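PDB 3K9D: aldehyde dehydrogenase from Listeria monocytogenes, which probably oxidises the aldehyde or oxo group of its substrate, passing the electrons to NAD or NADP. Local coordinates for residues Ala24-Leu28 against Cys167-Ala171; Met57-Thr62 against Pro145-Ala150; Thr90-Leu94 against Met103-Val107. One frame throughout, in Å; residues are numbered along the deposited sequence.

Interaction 1 of 3, residues Ala24-Leu28 against Cys167-Ala171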
ATOM      1  N   ALA A  24      14.763 -13.363  13.874  1.00 16.62           N
ATOM      2  CA  ALA A  24      15.634 -13.631  12.738  1.00 16.51           C
ATOM      3  C   ALA A  24      15.779 -12.422  11.822  1.00 14.30           C
ATOM      4  O   ALA A  24      16.847 -12.199  11.263  1.00 19.14           O
ATOM      5  CB  ALA A  24      15.125 -14.845  11.951  1.00 11.09           C
ATOM      6  N   GLN A  25      14.693 -11.662  11.668  1.00 21.95           N
ATOM      7  CA  GLN A  25      14.671 -10.470  10.812  1.00 18.65           C
ATOM      8  C   GLN A  25      15.568  -9.375  11.394  1.00 19.59           C
ATOM      9  O   GLN A  25      16.263  -8.680  10.653  1.00 21.64           O
ATOM     10  CB  GLN A  25      13.233  -9.976  10.614  1.00 18.33           C
ATOM     11  CG  GLN A  25      13.062  -8.883   9.574  1.00 25.92           C
ATOM     12  CD  GLN A  25      13.358  -7.510  10.142  1.00 22.87           C
ATOM     13  OE1 GLN A  25      13.057  -7.231  11.304  1.00 25.06           O
ATOM     14  NE2 GLN A  25      13.990  -6.661   9.339  1.00 19.59           N
ATOM     15  N   LYS A  26      15.568  -9.244  12.719  1.00 15.52           N
ATOM     16  CA  LYS A  26      16.461  -8.287  13.400  1.00 18.28           C
ATOM     17  C   LYS A  26      17.923  -8.612  13.142  1.00 17.31           C
ATOM     18  O   LYS A  26      18.749  -7.718  12.989  1.00 22.79           O
ATOM     19  CB  LYS A  26      16.122  -8.179  14.891  1.00 16.94           C
ATOM     20  CG  LYS A  26      14.813  -7.391  15.077  1.00 26.73           C
ATOM     21  CD  LYS A  26      14.279  -7.370  16.502  1.00 37.30           C
ATOM     22  CE  LYS A  26      12.753  -7.138  16.537  1.00 31.63           C
ATOM     23  NZ  LYS A  26      12.258  -5.894  15.880  1.00 25.71           N
ATOM     24  N   GLU A  27      18.213  -9.902  13.014  1.00 18.99           N
ATOM     25  CA  GLU A  27      19.513 -10.354  12.561  1.00 21.98           C
ATOM     26  C   GLU A  27      19.765 -10.062  11.063  1.00 20.03           C
ATOM     27  O   GLU A  27      20.840  -9.598  10.705  1.00 19.75           O
ATOM     28  CB  GLU A  27      19.660 -11.833  12.888  1.00 23.85           C
ATOM     29  CG  GLU A  27      21.053 -12.285  13.107  1.00 27.08           C
ATOM     30  CD  GLU A  27      21.102 -13.658  13.732  1.00 49.80           C
ATOM     31  OE1 GLU A  27      21.808 -14.539  13.189  1.00 37.57           O
ATOM     32  OE2 GLU A  27      20.420 -13.853  14.763  1.00 48.96           O
ATOM     33  N   LEU A  28      18.772 -10.302  10.201  1.00 16.05           N
ATOM     34  CA  LEU A  28      18.875  -9.917   8.788  1.00 20.33           C
ATOM     35  C   LEU A  28      19.041  -8.407   8.610  1.00 22.50           C
ATOM     36  O   LEU A  28      19.736  -7.964   7.698  1.00 16.19           O
ATOM     37  CB  LEU A  28      17.632 -10.349   8.010  1.00 21.49           C
ATOM     38  CG  LEU A  28      17.414 -11.797   7.603  1.00 21.70           C
ATOM     39  CD1 LEU A  28      16.008 -11.913   7.028  1.00 19.34           C
ATOM     40  CD2 LEU A  28      18.466 -12.257   6.589  1.00 23.16           C
ATOM     41  N   CYS A 167      22.046 -17.058   6.567  1.00 14.62           N
ATOM     42  CA  CYS A 167      20.733 -16.658   7.055  1.00 19.77           C
ATOM     43  C   CYS A 167      20.392 -17.234   8.437  1.00 24.94           C
ATOM     44  O   CYS A 167      20.643 -18.411   8.700  1.00 20.11           O
ATOM     45  CB  CYS A 167      19.664 -17.059   6.038  1.00 17.83           C
ATOM     46  SG  CYS A 167      18.022 -16.432   6.350  1.00 21.68           S
ATOM     47  N   PRO A 168      19.824 -16.397   9.328  1.00 23.68           N
ATOM     48  CA  PRO A 168      19.358 -16.861  10.636  1.00 22.68           C
ATOM     49  C   PRO A 168      18.253 -17.900  10.500  1.00 26.07           C
ATOM     50  O   PRO A 168      17.402 -17.772   9.621  1.00 21.23           O
ATOM     51  CB  PRO A 168      18.763 -15.594  11.262  1.00 26.45           C
ATOM     52  CG  PRO A 168      19.343 -14.475  10.504  1.00 23.27           C
ATOM     53  CD  PRO A 168      19.593 -14.950   9.144  1.00 27.85           C
ATOM     54  N   LYS A 169      18.285 -18.914  11.362  1.00 20.32           N
ATOM     55  CA  LYS A 169      17.218 -19.912  11.491  1.00 25.23           C
ATOM     56  C   LYS A 169      15.900 -19.226  11.828  1.00 26.07           C
ATOM     57  O   LYS A 169      15.879 -18.252  12.586  1.00 21.92           O
ATOM     58  CB  LYS A 169      17.544 -20.859  12.644  1.00 18.99           C
ATOM     59  CG  LYS A 169      17.502 -22.332  12.327  1.00 41.34           C
ATOM     60  CD  LYS A 169      18.894 -22.835  11.992  1.00 27.32           C
ATOM     61  CE  LYS A 169      19.699 -23.211  13.231  1.00 58.70           C
ATOM     62  NZ  LYS A 169      19.392 -24.594  13.695  1.00 47.65           N
ATOM     63  N   GLY A 170      14.808 -19.727  11.270  1.00 22.26           N
ATOM     64  CA  GLY A 170      13.482 -19.170  11.551  1.00 20.50           C
ATOM     65  C   GLY A 170      13.060 -18.001  10.679  1.00 21.49           C
ATOM     66  O   GLY A 170      11.898 -17.556  10.746  1.00 16.34           O
ATOM     67  N   ALA A 171      13.990 -17.510   9.853  1.00 18.71           N
ATOM     68  CA  ALA A 171      13.705 -16.440   8.892  1.00 16.55           C
ATOM     69  C   ALA A 171      12.821 -16.898   7.754  1.00 18.50           C
ATOM     70  O   ALA A 171      12.129 -16.089   7.148  1.00 16.25           O
ATOM     71  CB  ALA A 171      14.986 -15.860   8.341  1.00 14.97           C
TER

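Interaction 2 of 3, residues Met57-Thr62 against Pro145-Ala150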
ATOM      1  N   MET A  57       6.309 -33.184  -7.038  1.00 14.67           N
ATOM      2  CA  MET A  57       5.568 -33.177  -5.761  1.00 19.64           C
ATOM      3  C   MET A  57       4.223 -32.438  -5.886  1.00 17.14           C
ATOM      4  O   MET A  57       3.172 -32.986  -5.538  1.00 18.07           O
ATOM      5  CB  MET A  57       6.407 -32.586  -4.607  1.00 17.74           C
ATOM      6  CG  MET A  57       7.528 -33.496  -4.105  1.00 26.85           C
ATOM      7  SD  MET A  57       8.453 -32.895  -2.665  1.00 13.46           S
ATOM      8  CE  MET A  57       7.396 -33.501  -1.342  1.00 12.16           C
ATOM      9  N   ALA A  58       4.263 -31.223  -6.424  1.00 19.00           N
ATOM     10  CA  ALA A  58       3.070 -30.380  -6.555  1.00 20.14           C
ATOM     11  C   ALA A  58       2.042 -30.991  -7.513  1.00 17.90           C
ATOM     12  O   ALA A  58       0.832 -30.939  -7.250  1.00 17.63           O
ATOM     13  CB  ALA A  58       3.460 -28.974  -7.002  1.00 12.41           C
ATOM     14  N   HIS A  59       2.537 -31.589  -8.597  1.00 14.26           N
ATOM     15  CA  HIS A  59       1.698 -32.263  -9.586  1.00 16.21           C
ATOM     16  C   HIS A  59       0.995 -33.475  -8.974  1.00 17.07           C
ATOM     17  O   HIS A  59      -0.209 -33.646  -9.165  1.00 14.86           O
ATOM     18  CB  HIS A  59       2.531 -32.661 -10.825  1.00 18.35           C
ATOM     19  CG  HIS A  59       1.738 -33.339 -11.900  1.00 22.05           C
ATOM     20  ND1 HIS A  59       1.974 -34.638 -12.298  1.00 21.90           N
ATOM     21  CD2 HIS A  59       0.707 -32.898 -12.659  1.00 23.36           C
ATOM     22  CE1 HIS A  59       1.119 -34.969 -13.248  1.00 23.16           C
ATOM     23  NE2 HIS A  59       0.338 -33.932 -13.483  1.00 23.05           N
ATOM     24  N   GLU A  60       1.737 -34.290  -8.218  1.00 18.96           N
ATOM     25  CA  GLU A  60       1.181 -35.486  -7.589  1.00 23.31           C
ATOM     26  C   GLU A  60       0.206 -35.152  -6.450  1.00 19.48           C
ATOM     27  O   GLU A  60      -0.837 -35.796  -6.305  1.00 20.24           O
ATOM     28  CB  GLU A  60       2.292 -36.397  -7.047  1.00 24.78           C
ATOM     29  CG  GLU A  60       3.200 -37.070  -8.086  1.00 31.49           C
ATOM     30  CD  GLU A  60       4.435 -37.730  -7.449  1.00 38.89           C
ATOM     31  OE1 GLU A  60       4.732 -37.439  -6.269  1.00 51.61           O
ATOM     32  OE2 GLU A  60       5.111 -38.534  -8.131  1.00 45.64           O
ATOM     33  N   GLU A  61       0.564 -34.171  -5.623  1.00 17.48           N
ATOM     34  CA  GLU A  61      -0.252 -33.824  -4.459  1.00 18.42           C
ATOM     35  C   GLU A  61      -1.566 -33.150  -4.834  1.00 22.22           C
ATOM     36  O   GLU A  61      -2.623 -33.561  -4.371  1.00 20.09           O
ATOM     37  CB  GLU A  61       0.516 -32.917  -3.500  1.00 22.66           C
ATOM     38  CG  GLU A  61      -0.039 -32.936  -2.072  1.00 20.11           C
ATOM     39  CD  GLU A  61       0.772 -32.070  -1.141  1.00 23.49           C
ATOM     40  OE1 GLU A  61       1.762 -31.472  -1.610  1.00 18.72           O
ATOM     41  OE2 GLU A  61       0.409 -31.985   0.053  1.00 24.99           O
ATOM     42  N   THR A  62      -1.492 -32.119  -5.670  1.00 16.24           N
ATOM     43  CA  THR A  62      -2.676 -31.309  -6.003  1.00 21.82           C
ATOM     44  C   THR A  62      -3.533 -31.965  -7.079  1.00 21.45           C
ATOM     45  O   THR A  62      -4.755 -31.776  -7.124  1.00 23.52           O
ATOM     46  CB  THR A  62      -2.303 -29.887  -6.493  1.00 21.71           C
ATOM     47  OG1 THR A  62      -1.508 -29.968  -7.693  1.00 22.77           O
ATOM     48  CG2 THR A  62      -1.531 -29.113  -5.421  1.00 19.84           C
ATOM     49  N   PRO A 145      -3.904 -26.401   1.993  1.00 20.95           N
ATOM     50  CA  PRO A 145      -3.836 -27.762   2.539  1.00 10.81           C
ATOM     51  C   PRO A 145      -3.674 -28.860   1.482  1.00 19.96           C
ATOM     52  O   PRO A 145      -3.108 -29.913   1.780  1.00 21.58           O
ATOM     53  CB  PRO A 145      -5.170 -27.918   3.288  1.00 27.39           C
ATOM     54  CG  PRO A 145      -6.067 -26.885   2.723  1.00 20.58           C
ATOM     55  CD  PRO A 145      -5.178 -25.741   2.343  1.00 18.47           C
ATOM     56  N   ASN A 146      -4.115 -28.582   0.253  1.00 22.70           N
ATOM     57  CA  ASN A 146      -3.946 -29.504  -0.873  1.00 29.11           C
ATOM     58  C   ASN A 146      -2.544 -29.531  -1.478  1.00 21.12           C
ATOM     59  O   ASN A 146      -2.264 -30.337  -2.368  1.00 21.31           O
ATOM     60  CB  ASN A 146      -5.002 -29.233  -1.945  1.00 16.59           C
ATOM     61  CG  ASN A 146      -6.396 -29.559  -1.464  1.00 25.76           C
ATOM     62  OD1 ASN A 146      -6.571 -30.306  -0.497  1.00 34.34           O
ATOM     63  ND2 ASN A 146      -7.396 -29.010  -2.132  1.00 18.36           N
ATOM     64  N   ALA A 147      -1.667 -28.662  -0.987  1.00 19.39           N
ATOM     65  CA  ALA A 147      -0.286 -28.609  -1.454  1.00 16.41           C
ATOM     66  C   ALA A 147       0.707 -28.587  -0.294  1.00 13.86           C
ATOM     67  O   ALA A 147       1.851 -28.173  -0.476  1.00 16.72           O
ATOM     68  CB  ALA A 147      -0.080 -27.400  -2.362  1.00 16.84           C
ATOM     69  N   LEU A 148       0.273 -29.047   0.881  1.00 17.09           N
ATOM     70  CA  LEU A 148       1.053 -28.927   2.122  1.00 16.39           C
ATOM     71  C   LEU A 148       2.467 -29.503   2.006  1.00 19.95           C
ATOM     72  O   LEU A 148       3.443 -28.798   2.259  1.00 20.41           O
ATOM     73  CB  LEU A 148       0.306 -29.564   3.303  1.00 22.07           C
ATOM     74  CG  LEU A 148       0.976 -29.597   4.690  1.00 20.19           C
ATOM     75  CD1 LEU A 148       1.193 -28.193   5.217  1.00 18.57           C
ATOM     76  CD2 LEU A 148       0.133 -30.389   5.678  1.00 19.11           C
ATOM     77  N   LYS A 149       2.555 -30.764   1.581  1.00 16.77           N
ATOM     78  CA  LYS A 149       3.812 -31.499   1.504  1.00 17.90           C
ATOM     79  C   LYS A 149       4.847 -30.870   0.560  1.00 12.71           C
ATOM     80  O   LYS A 149       6.023 -30.754   0.911  1.00 14.98           O
ATOM     81  CB  LYS A 149       3.532 -32.953   1.117  1.00 18.01           C
ATOM     82  CG  LYS A 149       3.074 -33.833   2.287  1.00 20.58           C
ATOM     83  CD  LYS A 149       2.317 -35.054   1.772  1.00 28.09           C
ATOM     84  CE  LYS A 149       2.582 -36.287   2.615  1.00 35.02           C
ATOM     85  NZ  LYS A 149       1.849 -37.460   2.059  1.00 36.40           N
ATOM     86  N   ALA A 150       4.388 -30.455  -0.612  1.00 14.06           N
ATOM     87  CA  ALA A 150       5.226 -29.814  -1.626  1.00 15.59           C
ATOM     88  C   ALA A 150       5.737 -28.448  -1.168  1.00 17.63           C
ATOM     89  O   ALA A 150       6.896 -28.089  -1.410  1.00 15.72           O
ATOM     90  CB  ALA A 150       4.446 -29.687  -2.942  1.00 16.94           C
TER

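Interaction 3 of 3, residues Thr90-Leu94 against Met103-Val107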
ATOM      1  N   THR A  90      18.630  -2.570  -2.114  1.00 18.18           N
ATOM      2  CA  THR A  90      17.456  -2.839  -1.270  1.00 20.91           C
ATOM      3  C   THR A  90      17.727  -2.735   0.236  1.00 17.01           C
ATOM      4  O   THR A  90      16.801  -2.854   1.052  1.00 17.01           O
ATOM      5  CB  THR A  90      16.854  -4.251  -1.559  1.00 20.37           C
ATOM      6  OG1 THR A  90      17.813  -5.271  -1.242  1.00 17.02           O
ATOM      7  CG2 THR A  90      16.423  -4.386  -3.012  1.00 11.41           C
ATOM      8  N   ILE A  91      18.992  -2.519   0.591  1.00 17.04           N
ATOM      9  CA  ILE A  91      19.454  -2.566   1.975  1.00 18.59           C
ATOM     10  C   ILE A  91      20.201  -1.275   2.330  1.00 19.74           C
ATOM     11  O   ILE A  91      21.108  -0.854   1.614  1.00 20.43           O
ATOM     12  CB  ILE A  91      20.381  -3.808   2.228  1.00 20.80           C
ATOM     13  CG1 ILE A  91      19.653  -5.136   1.955  1.00 20.70           C
ATOM     14  CG2 ILE A  91      21.004  -3.785   3.633  1.00 16.88           C
ATOM     15  CD1 ILE A  91      18.524  -5.482   2.936  1.00 16.31           C
ATOM     16  N   GLY A  92      19.813  -0.643   3.433  1.00 17.33           N
ATOM     17  CA  GLY A  92      20.599   0.477   3.968  1.00 16.99           C
ATOM     18  C   GLY A  92      20.450   1.751   3.157  1.00 13.70           C
ATOM     19  O   GLY A  92      19.429   1.952   2.513  1.00 12.25           O
ATOM     20  N   MET A  93      21.485   2.591   3.184  1.00 13.82           N
ATOM     21  CA  MET A  93      21.468   3.889   2.511  1.00 18.56           C
ATOM     22  C   MET A  93      21.368   3.740   0.996  1.00 21.63           C
ATOM     23  O   MET A  93      22.250   3.152   0.369  1.00 21.40           O
ATOM     24  CB  MET A  93      22.722   4.686   2.857  1.00 17.99           C
ATOM     25  CG  MET A  93      22.773   6.066   2.230  1.00 27.52           C
ATOM     26  SD  MET A  93      21.873   7.280   3.211  1.00 23.19           S
ATOM     27  CE  MET A  93      22.972   7.403   4.609  1.00 16.99           C
ATOM     28  N   LEU A  94      20.300   4.289   0.422  1.00 16.69           N
ATOM     29  CA  LEU A  94      20.066   4.197  -1.006  1.00 20.60           C
ATOM     30  C   LEU A  94      20.498   5.459  -1.738  1.00 28.00           C
ATOM     31  O   LEU A  94      21.123   5.389  -2.795  1.00 27.71           O
ATOM     32  CB  LEU A  94      18.589   3.897  -1.294  1.00 22.37           C
ATOM     33  CG  LEU A  94      17.939   2.634  -0.717  1.00 27.76           C
ATOM     34  CD1 LEU A  94      16.453   2.635  -1.031  1.00 36.86           C
ATOM     35  CD2 LEU A  94      18.591   1.357  -1.248  1.00 21.50           C
ATOM     36  N   MET A 103      18.453  12.425   2.583  1.00 15.52           N
ATOM     37  CA  MET A 103      18.990  11.083   2.389  1.00 15.58           C
ATOM     38  C   MET A 103      17.848  10.083   2.462  1.00 14.80           C
ATOM     39  O   MET A 103      16.853  10.334   3.148  1.00 14.43           O
ATOM     40  CB  MET A 103      20.027  10.757   3.471  1.00 13.65           C
ATOM     41  CG  MET A 103      21.104  11.825   3.654  1.00 17.90           C
ATOM     42  SD  MET A 103      22.542  11.245   4.582  1.00 26.66           S
ATOM     43  CE  MET A 103      21.902  11.121   6.250  1.00 18.93           C
ATOM     44  N   GLU A 104      17.984   8.960   1.758  1.00 11.07           N
ATOM     45  CA  GLU A 104      16.975   7.893   1.778  1.00 14.11           C
ATOM     46  C   GLU A 104      17.593   6.557   2.186  1.00 20.28           C
ATOM     47  O   GLU A 104      18.663   6.177   1.696  1.00 20.15           O
ATOM     48  CB  GLU A 104      16.266   7.754   0.417  1.00  8.55           C
ATOM     49  CG  GLU A 104      15.523   8.993  -0.033  1.00 14.22           C
ATOM     50  CD  GLU A 104      14.661   8.782  -1.262  1.00 29.32           C
ATOM     51  OE1 GLU A 104      14.329   7.624  -1.605  1.00 33.73           O
ATOM     52  OE2 GLU A 104      14.295   9.800  -1.887  1.00 38.10           O
ATOM     53  N   VAL A 105      16.904   5.856   3.085  1.00 18.77           N
ATOM     54  CA  VAL A 105      17.366   4.601   3.681  1.00 16.34           C
ATOM     55  C   VAL A 105      16.232   3.590   3.577  1.00 17.60           C
ATOM     56  O   VAL A 105      15.104   3.874   3.983  1.00 13.75           O
ATOM     57  CB  VAL A 105      17.762   4.786   5.196  1.00 18.09           C
ATOM     58  CG1 VAL A 105      18.052   3.433   5.895  1.00 10.38           C
ATOM     59  CG2 VAL A 105      18.961   5.712   5.348  1.00 16.33           C
ATOM     60  N   ALA A 106      16.536   2.413   3.026  1.00 20.59           N
ATOM     61  CA  ALA A 106      15.592   1.311   2.964  1.00 11.15           C
ATOM     62  C   ALA A 106      15.361   0.695   4.347  1.00 14.59           C
ATOM     63  O   ALA A 106      16.310   0.378   5.084  1.00 19.40           O
ATOM     64  CB  ALA A 106      16.092   0.265   1.988  1.00 16.95           C
ATOM     65  N   VAL A 107      14.093   0.542   4.700  1.00 17.38           N
ATOM     66  CA  VAL A 107      13.712  -0.071   5.965  1.00 19.13           C
ATOM     67  C   VAL A 107      12.875  -1.293   5.661  1.00 15.03           C
ATOM     68  O   VAL A 107      11.796  -1.154   5.086  1.00 13.90           O
ATOM     69  CB  VAL A 107      12.873   0.900   6.840  1.00 12.79           C
ATOM     70  CG1 VAL A 107      12.474   0.241   8.139  1.00 17.51           C
ATOM     71  CG2 VAL A 107      13.649   2.150   7.133  1.00 12.12           C
TER
HETATM   72  O   HOH W   1      17.520  -2.025   4.645  1.00 19.16           O

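Interaction 1 of 3, residues Ala24-Leu28 against Cys167-Ala171
A24 and P168 meet where the C-terminal end of helix 6-28 packs on a type II beta turn, the one that leads from helix 148-164 into edge strand 172-174 of the Rossmann-like sheet of an aldehyde dehydrogenase fold. The turn runs from P168 to A171 and is closed by a weak bond from A171 N to P168 O. G170 sits in it with positive phi (87°), as the third position of such a turn usually does.

Apolar contacts carry the joint. The methyl of A24 is set into the turn: its CB is 3.8 Å from P168 CB and equally 3.8 Å from A171 CB. One helical turn on, L28 brings CD2 to 3.9 Å from P168 CD, while the same methyl also faces C167 SG. E27 has CG anti to its backbone nitrogen (chi1 -152°), which carries the extended chain along the proline, the two side chains running in opposite directions; E27 CB lies 3.6 Å from P168 CG. The proline ring is thus bordered by A24, E27 and L28. Beyond L28, I36 of helix 33-49 continues the apolar packing, and S138 of strand 138-143 touches A24, L28 and A171.

Contacts of carbon with polar atoms complete the fit. A24 CB lies 3.5 Å from K169 O and 3.6 Å from A171 N. A24 O already accepts the helical bond from L28 N, and P168 CG rests 3.5 Å from this same A24 O.

Interaction 2 of 3, residues Met57-Thr62 against Pro145-Ala150
E61 reaches across from helix 51-62 to the start of helix 148-164, where its carboxylate meets the backbone of K149 and A150. Its CB lies 4.0 Å from N146 O, and CG comes nearer, 3.4 Å from that same oxygen. With CG anti to the backbone nitrogen (chi1 -159°) and the chain extended beyond it, CD arrives beside the first turn of the partner helix, close to K149 N and A147 C. OE2 takes K149 N at 2.9 Å through its syn lone pair, while OE1 accepts from A150 N at 3.0 Å, also on the syn side but 19° out of the carboxylate plane. Both donors are N-H groups of the first turn of helix 148-164, just after the N-cap residue A147; two bonds fix the carboxylate's rotation, and the helix dipole would probably favour its negative charge. OE1 also rests 3.5 Å from A150 CB.

That methyl turns toward helix 51-62, with M57 CB 3.9 Å away and A58 beside it. At the other end T62 CG2, against A147 CB and also 3.4 Å from N146 O, helps E61 CG bury this oxygen, which has no polar partner; T62 OG1 bonds to A58 O at 2.6 Å.

Interaction 3 of 3, residues Thr90-Leu94 against Met103-Val107
G92 and A106 face each other near the base of a beta hairpin, strand 92-97 running antiparallel to strand 102-116. In aldehyde dehydrogenases an arm of this kind takes part in oligomerisation, and here the second subunit lies within contact distance.

Two backbone bonds join the strands. A106 N donates to G92 O at 3.0 Å, and L94 N to E104 O at 2.8 Å. Between them M93 and V105 form a non-hydrogen-bonded pair. Toward the hairpin base a water takes over the bridging: it accepts from G92 N and donates to A106 O. The positive phi of G92 (74°) favours glycine.

Side-chain packing involves both surfaces of the hairpin. M93 and V105 lie on one, with M93 SD 3.9 Å from V105 CG2. M93 is bent at chi2 and chi3, which folds its methyl back toward M103, whose sulfur it meets. This surface is at the subunit interface: R386 of the second subunit packs on M93, and A389 of that subunit on M103 and V105. On A106's surface, L94 lays CD1 3.9 Å from A106 CB.

Polar ends find partners outside the two segments: E104 OE2 makes a salt bridge with K95 NZ, and T90 OG1 a hydrogen bond with K134 O. The backbone of T90 also touches the hairpin directly, its O lying 3.3 Å from A106 CB.

From the N terminus, the chain passes residues 24-28 at the end of helix 6-28, and interaction 1 closes the loop between them and 167-171, the widest of the three. Inside it, interaction 2 joins 57-62 to 145-150, and inside that again interaction 3 closes the short hairpin 90-94/103-107; the three nest without crossing. Helix 148-164 connects two of them, its start lying in interaction 2 and its exit loop in interaction 1; the centres of interactions 1 and 2 lie 27 Å apart. Interactions 1 and 3 come within about 6 Å at their nearest atoms, whereas 2 and 3 stay about 25 Å apart, one joining two helices, the other building the hairpin that meets the second subunit.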